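Side-chain contacts in beta-lactamase (Serratia marcescens, PDB 5GWA), which probably hydrolyses beta-lactams to substituted beta-amino acids, as a class A extended-spectrum beta-lactamase, and is seen here in complex with the inhibitor avibactam: residues V74-L79 with P86-Y91; L55-K60 with E102-T107. All blocks are in the same frame, centred on the assembly; numbering follows the deposited sequence.

Contact 1 of 2, residues V74-L79 with P86-Y91; sequences VKKSDL and PLKDKY. With NA (sodium ion), chain S; SO4 (sulfate ion), chain D.
Lys-88 reaches from the helix 86-90 to the main chain at Leu-79, in the loop that follows strand 71-74. The polar part of the contact centres on its ammonium group. NZ gives a hydrogen bond to Leu-79 O, with a length of 2.7 Å. The C=O...donor angle is 154°, and the donor is tilted 25° from the carbonyl plane. The Lys-88 chain runs extended as far as CE and bends at its last torsion (chi4 63°), which turns NZ onto the carbonyl oxygen.

A sulfate ion, probably from the crystallisation liquor, joins the two segments a second time. Lys-88 NZ bonds to sulfate O4 at 3.0 Å and weakly to O3. Lys-76 NZ comes to the same O4 from the other segment. The two ammonium groups lie 4.1 Å apart, NZ of Lys-76 to NZ of Lys-88, with the anion bound to both. The second subunit adds to this site: Glu-261 of that subunit forms a salt bridge with Lys-76, and its Gly-198 N bonds to the sulfate.

The apolar part belongs to Leu-79. Its CD2 meets Leu-87 CB at 4.1 Å, and the two leucine side chains cross at about a right angle. Its CD1 lies 4.3 Å from Tyr-91 CB and 3.6 Å from Tyr-91 O. That oxygen, just past the helix, binds a sodium ion at 2.8 Å, and Pro-92 O completes the protein ligands. The phenol of Tyr-91 is held by a hydrogen bond from OH to Glu-102.

The contact combines an apolar patch around Leu-79 with a cationic patch formed by Lys-76 and Lys-88. The lysine bond ties loop to helix, while the two ammonium groups, beside the second subunit, can hold an anion, here a sulfate.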
loop_
_atom_site.group_PDB
_atom_site.type_symbol
_atom_site.label_atom_id
_atom_site.label_comp_id
_atom_site.label_asym_id
_atom_site.label_seq_id
_atom_site.Cartn_x
_atom_site.Cartn_y
_atom_site.Cartn_z
ATOM N N VAL A 74 8.131 17.649 1.800
ATOM C CA VAL A 74 7.170 16.658 1.374
ATOM C C VAL A 74 5.794 17.054 1.876
ATOM O O VAL A 74 5.533 17.074 3.086
ATOM C CB VAL A 74 7.586 15.267 1.907
ATOM C CG1 VAL A 74 6.544 14.201 1.550
ATOM C CG2 VAL A 74 8.961 14.907 1.338
ATOM N N LYS A 75 4.980 17.515 0.936
ATOM C CA LYS A 75 3.595 17.919 1.238
ATOM C C LYS A 75 2.767 16.726 1.652
ATOM O O LYS A 75 3.014 15.631 1.219
ATOM C CB LYS A 75 2.938 18.537 -0.009
ATOM C CG LYS A 75 3.469 19.913 -0.345
ATOM C CD LYS A 75 2.613 20.593 -1.410
ATOM C CE LYS A 75 2.897 20.070 -2.800
ATOM N NZ LYS A 75 2.400 21.045 -3.822
ATOM N N LYS A 76 1.686 16.961 2.390
ATOM C CA LYS A 76 0.768 15.875 2.694
ATOM C C LYS A 76 0.232 15.240 1.395
ATOM O O LYS A 76 0.103 14.028 1.296
ATOM C CB LYS A 76 -0.353 16.395 3.576
ATOM C CG LYS A 76 -1.531 15.470 3.724
ATOM C CD LYS A 76 -1.560 14.869 5.119
ATOM C CE LYS A 76 -2.921 14.273 5.370
ATOM N NZ LYS A 76 -3.477 13.678 4.109
ATOM N N SER A 77 -0.010 16.045 0.375
ATOM C CA SER A 77 -0.537 15.515 -0.872
ATOM C C SER A 77 0.486 14.711 -1.674
ATOM O O SER A 77 0.088 13.978 -2.564
ATOM C CB SER A 77 -1.116 16.645 -1.726
ATOM O OG SER A 77 -0.092 17.513 -2.142
ATOM N N ASP A 78 1.771 14.817 -1.312
ATOM C CA ASP A 78 2.846 13.997 -1.907
ATOM C C ASP A 78 2.800 12.596 -1.284
ATOM O O ASP A 78 3.445 11.684 -1.815
ATOM C CB ASP A 78 4.259 14.550 -1.615
ATOM C CG ASP A 78 4.609 15.813 -2.390
ATOM O OD1 ASP A 78 4.180 15.920 -3.554
ATOM O OD2 ASP A 78 5.265 16.711 -1.790
ATOM N N LEU A 79 2.194 12.474 -0.096
ATOM C CA LEU A 79 2.016 11.169 0.558
ATOM C C LEU A 79 0.601 10.680 0.408
ATOM O O LEU A 79 -0.211 10.816 1.321
ATOM C CB LEU A 79 2.417 11.242 2.027
ATOM C CG LEU A 79 3.850 11.646 2.285
ATOM C CD1 LEU A 79 4.197 11.855 3.766
ATOM C CD2 LEU A 79 4.787 10.584 1.700
ATOM N N PRO A 86 5.490 2.984 3.300
ATOM C CA PRO A 86 6.004 3.152 4.649
ATOM C C PRO A 86 6.230 4.610 5.050
ATOM O O PRO A 86 6.027 4.949 6.224
ATOM C CB PRO A 86 7.303 2.343 4.620
ATOM C CG PRO A 86 7.062 1.288 3.559
ATOM C CD PRO A 86 6.248 2.002 2.510
ATOM N N LEU A 87 6.647 5.484 4.130
ATOM C CA LEU A 87 6.810 6.900 4.499
ATOM C C LEU A 87 5.536 7.490 5.021
ATOM O O LEU A 87 5.539 8.307 5.965
ATOM C CB LEU A 87 7.258 7.781 3.321
ATOM C CG LEU A 87 8.715 7.670 3.003
ATOM C CD1 LEU A 87 8.909 8.407 1.701
ATOM C CD2 LEU A 87 9.613 8.240 4.098
ATOM N N LYS A 88 4.412 7.182 4.368
ATOM C CA LYS A 88 3.156 7.746 4.788
ATOM C C LYS A 88 2.805 7.257 6.191
ATOM O O LYS A 88 2.346 8.022 7.023
ATOM C CB LYS A 88 2.055 7.421 3.807
ATOM C CG LYS A 88 0.721 8.001 4.248
ATOM C CD LYS A 88 -0.354 7.876 3.215
ATOM C CE LYS A 88 -1.574 8.696 3.642
ATOM N NZ LYS A 88 -1.331 10.167 3.737
ATOM N N ASP A 89 2.947 5.965 6.467
ATOM C CA ASP A 89 2.627 5.528 7.816
ATOM C C ASP A 89 3.565 6.125 8.875
ATOM O O ASP A 89 3.177 6.283 10.033
ATOM C CB ASP A 89 2.692 4.011 7.890
ATOM C CG ASP A 89 2.020 3.439 9.128
ATOM O OD1 ASP A 89 0.875 3.775 9.439
ATOM O OD2 ASP A 89 2.666 2.584 9.753
ATOM N N LYS A 90 4.805 6.393 8.487
ATOM C CA LYS A 90 5.767 7.018 9.402
ATOM C C LYS A 90 5.395 8.491 9.664
ATOM O O LYS A 90 5.539 8.966 10.798
ATOM C CB LYS A 90 7.178 6.913 8.893
ATOM C CG LYS A 90 8.240 7.398 9.896
ATOM C CD LYS A 90 9.627 7.140 9.377
ATOM C CE LYS A 90 10.682 7.558 10.394
ATOM N NZ LYS A 90 10.636 6.723 11.626
ATOM N N TYR A 91 4.896 9.175 8.631
ATOM C CA TYR A 91 4.650 10.618 8.696
ATOM C C TYR A 91 3.257 10.909 8.211
ATOM O O TYR A 91 3.049 11.490 7.141
ATOM C CB TYR A 91 5.657 11.353 7.822
ATOM C CG TYR A 91 7.115 11.084 8.174
ATOM C CD1 TYR A 91 7.651 11.537 9.361
ATOM C CD2 TYR A 91 7.984 10.478 7.270
ATOM C CE1 TYR A 91 8.963 11.278 9.695
ATOM C CE2 TYR A 91 9.311 10.224 7.593
ATOM C CZ TYR A 91 9.805 10.679 8.806
ATOM O OH TYR A 91 11.130 10.538 9.126
HETATM NA NA NA S . 0.905 11.643 5.357
HETATM S S SO4 D . -4.606 10.660 5.018
HETATM O O1 SO4 D . -5.878 11.349 5.358
HETATM O O2 SO4 D . -4.592 9.349 5.657
HETATM O O3 SO4 D . -4.590 10.543 3.539
HETATM O O4 SO4 D . -3.426 11.488 5.406
#

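Contact 2 of 2, residues L55-K60 with E102-T107; sequences LAVLDK and EIIKST. With NA (sodium ion), chain I.
Ile-104 and the pair Val-57 and Leu-58 bring helix 100-109 against helix 49-63. The CB of Ile-104 points toward the other helix. From CB, the CG1 branch lies opposite the carbonyl carbon (chi1 -64°). CG2 makes no close approach to the facing segment. CG1 carries the chain on, nearly extended at chi2 (164°), and delivers CD1 to the partner helix. This one methyl makes both contacts. It lies 4.0 Å from Val-57 CG1, where the two side chains meet tip to tip. It also lies 3.9 Å from Leu-58 CD2, and here the side chains cross obliquely.

All three are buried. Phe-187 of helix 182-193 and Leu-119 of helix 113-123 also touch Ile-104, so its side chain belongs to a wider apolar cluster.

Within helix 100-109, Thr-107 OG1 bonds back to Ile-103 O at 2.8 Å, from above the carbonyl plane. The same oxygen also accepts from Thr-107 N. Glu-102 OE1 binds a sodium ion at 2.7 Å, which also holds a water.

The contact joins two helices of the mainly helical domain of the class A beta-lactamase fold; helix 49-63 carries Lys-50, which lines the avibactam pocket.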
loop_
_atom_site.group_PDB
_atom_site.type_symbol
_atom_site.label_atom_id
_atom_site.label_comp_id
_atom_site.label_asym_id
_atom_site.label_seq_id
_atom_site.Cartn_x
_atom_site.Cartn_y
_atom_site.Cartn_z
ATOM N N LEU A 55 19.432 5.703 -9.780
ATOM C CA LEU A 55 20.598 6.078 -10.610
ATOM C C LEU A 55 20.472 7.494 -11.127
ATOM O O LEU A 55 21.418 8.278 -10.984
ATOM C CB LEU A 55 20.765 5.135 -11.799
ATOM C CG LEU A 55 21.091 3.680 -11.488
ATOM C CD1 LEU A 55 21.086 2.869 -12.760
ATOM C CD2 LEU A 55 22.408 3.497 -10.778
ATOM N N ALA A 56 19.332 7.838 -11.730
ATOM C CA ALA A 56 19.183 9.160 -12.331
ATOM C C ALA A 56 19.207 10.234 -11.233
ATOM O O ALA A 56 19.735 11.332 -11.421
ATOM C CB ALA A 56 17.911 9.238 -13.141
ATOM N N VAL A 57 18.490 9.983 -10.147
ATOM C CA VAL A 57 18.516 10.927 -9.025
ATOM C C VAL A 57 19.911 11.181 -8.473
ATOM O O VAL A 57 20.313 12.337 -8.249
ATOM C CB VAL A 57 17.593 10.433 -7.905
ATOM C CG1 VAL A 57 17.731 11.270 -6.650
ATOM C CG2 VAL A 57 16.179 10.472 -8.407
ATOM N N LEU A 58 20.668 10.120 -8.227
ATOM C CA LEU A 58 21.963 10.290 -7.587
ATOM C C LEU A 58 22.937 10.938 -8.554
ATOM O O LEU A 58 23.824 11.630 -8.116
ATOM C CB LEU A 58 22.513 8.948 -7.095
ATOM C CG LEU A 58 21.771 8.436 -5.866
ATOM C CD1 LEU A 58 22.078 6.949 -5.659
ATOM C CD2 LEU A 58 22.138 9.239 -4.621
ATOM N N ASP A 59 22.781 10.674 -9.842
ATOM C CA ASP A 59 23.581 11.371 -10.869
ATOM C C ASP A 59 23.310 12.867 -10.814
ATOM O O ASP A 59 24.240 13.688 -10.966
ATOM C CB ASP A 59 23.302 10.839 -12.260
ATOM C CG ASP A 59 24.067 11.591 -13.342
ATOM O OD1 ASP A 59 25.293 11.368 -13.422
ATOM O OD2 ASP A 59 23.421 12.221 -14.191
ATOM N N LYS A 60 22.026 13.225 -10.749
ATOM C CA LYS A 60 21.639 14.624 -10.707
ATOM C C LYS A 60 22.240 15.276 -9.480
ATOM O O LYS A 60 22.807 16.360 -9.578
ATOM C CB LYS A 60 20.110 14.765 -10.700
ATOM C CG LYS A 60 19.628 16.210 -10.563
ATOM C CD LYS A 60 18.147 16.312 -10.927
ATOM C CE LYS A 60 17.603 17.725 -10.791
ATOM N NZ LYS A 60 17.909 18.528 -12.000
ATOM N N GLU A 102 16.993 9.908 3.048
ATOM C CA GLU A 102 15.901 9.196 3.697
ATOM C C GLU A 102 14.898 8.767 2.623
ATOM O O GLU A 102 14.288 7.673 2.710
ATOM C CB GLU A 102 15.179 10.094 4.717
ATOM C CG GLU A 102 14.046 9.349 5.405
ATOM C CD GLU A 102 13.460 10.000 6.661
ATOM O OE1 GLU A 102 14.031 10.976 7.188
ATOM O OE2 GLU A 102 12.521 9.419 7.251
ATOM N N ILE A 103 14.585 9.660 1.710
ATOM C CA ILE A 103 13.573 9.351 0.692
ATOM C C ILE A 103 14.058 8.221 -0.207
ATOM O O ILE A 103 13.304 7.269 -0.484
ATOM C CB ILE A 103 13.176 10.590 -0.157
ATOM C CG1 ILE A 103 12.490 11.634 0.747
ATOM C CG2 ILE A 103 12.258 10.187 -1.327
ATOM C CD1 ILE A 103 12.420 13.012 0.115
ATOM N N ILE A 104 15.323 8.284 -0.648
ATOM C CA ILE A 104 15.848 7.219 -1.492
ATOM C C ILE A 104 15.902 5.867 -0.772
ATOM O O ILE A 104 15.532 4.843 -1.367
ATOM C CB ILE A 104 17.253 7.565 -2.011
ATOM C CG1 ILE A 104 17.187 8.773 -2.892
ATOM C CG2 ILE A 104 17.849 6.358 -2.714
ATOM C CD1 ILE A 104 18.534 9.441 -3.149
ATOM N N LYS A 105 16.277 5.849 0.514
ATOM C CA LYS A 105 16.356 4.603 1.266
ATOM C C LYS A 105 14.967 3.995 1.370
ATOM O O LYS A 105 14.793 2.810 1.138
ATOM C CB LYS A 105 16.901 4.808 2.678
ATOM C CG LYS A 105 18.384 5.089 2.708
ATOM C CD LYS A 105 18.838 5.150 4.157
ATOM C CE LYS A 105 20.289 5.576 4.273
ATOM N NZ LYS A 105 20.682 5.515 5.701
ATOM N N SER A 106 13.958 4.808 1.622
ATOM C CA SER A 106 12.607 4.248 1.693
ATOM C C SER A 106 12.155 3.716 0.324
ATOM O O SER A 106 11.485 2.656 0.221
ATOM C CB SER A 106 11.629 5.288 2.203
ATOM O OG SER A 106 10.377 4.666 2.509
ATOM N N THR A 107 12.416 4.511 -0.702
ATOM C CA THR A 107 11.979 4.206 -2.075
ATOM C C THR A 107 12.606 2.908 -2.574
ATOM O O THR A 107 11.965 2.120 -3.263
ATOM C CB THR A 107 12.374 5.357 -3.000
ATOM O OG1 THR A 107 11.671 6.530 -2.570
ATOM C CG2 THR A 107 11.956 5.049 -4.419
HETATM NA NA NA I . 15.363 13.299 6.680
HETATM O O HOH W 1 17.821 13.757 7.685
#

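Contact 1 is nested inside the loop closed by contact 2. The chain passes through 55-60, then 74-79, 86-91 and 102-107. The two centres are 16 Å apart, on the same side of the chain's centre. Contact 2 lies deeper, between helices 49-63 and 100-109, while contact 1 sits near the second subunit. They touch directly: Leu-87 packs on Ser-106 and Val-74 on Ile-103. Helix 100-109 is thus shared. Its Ile-104 turns to helix 49-63, and its Ile-103 and Ser-106 meet the segments of contact 1. It links the buried helix pair to the region beside the second subunit.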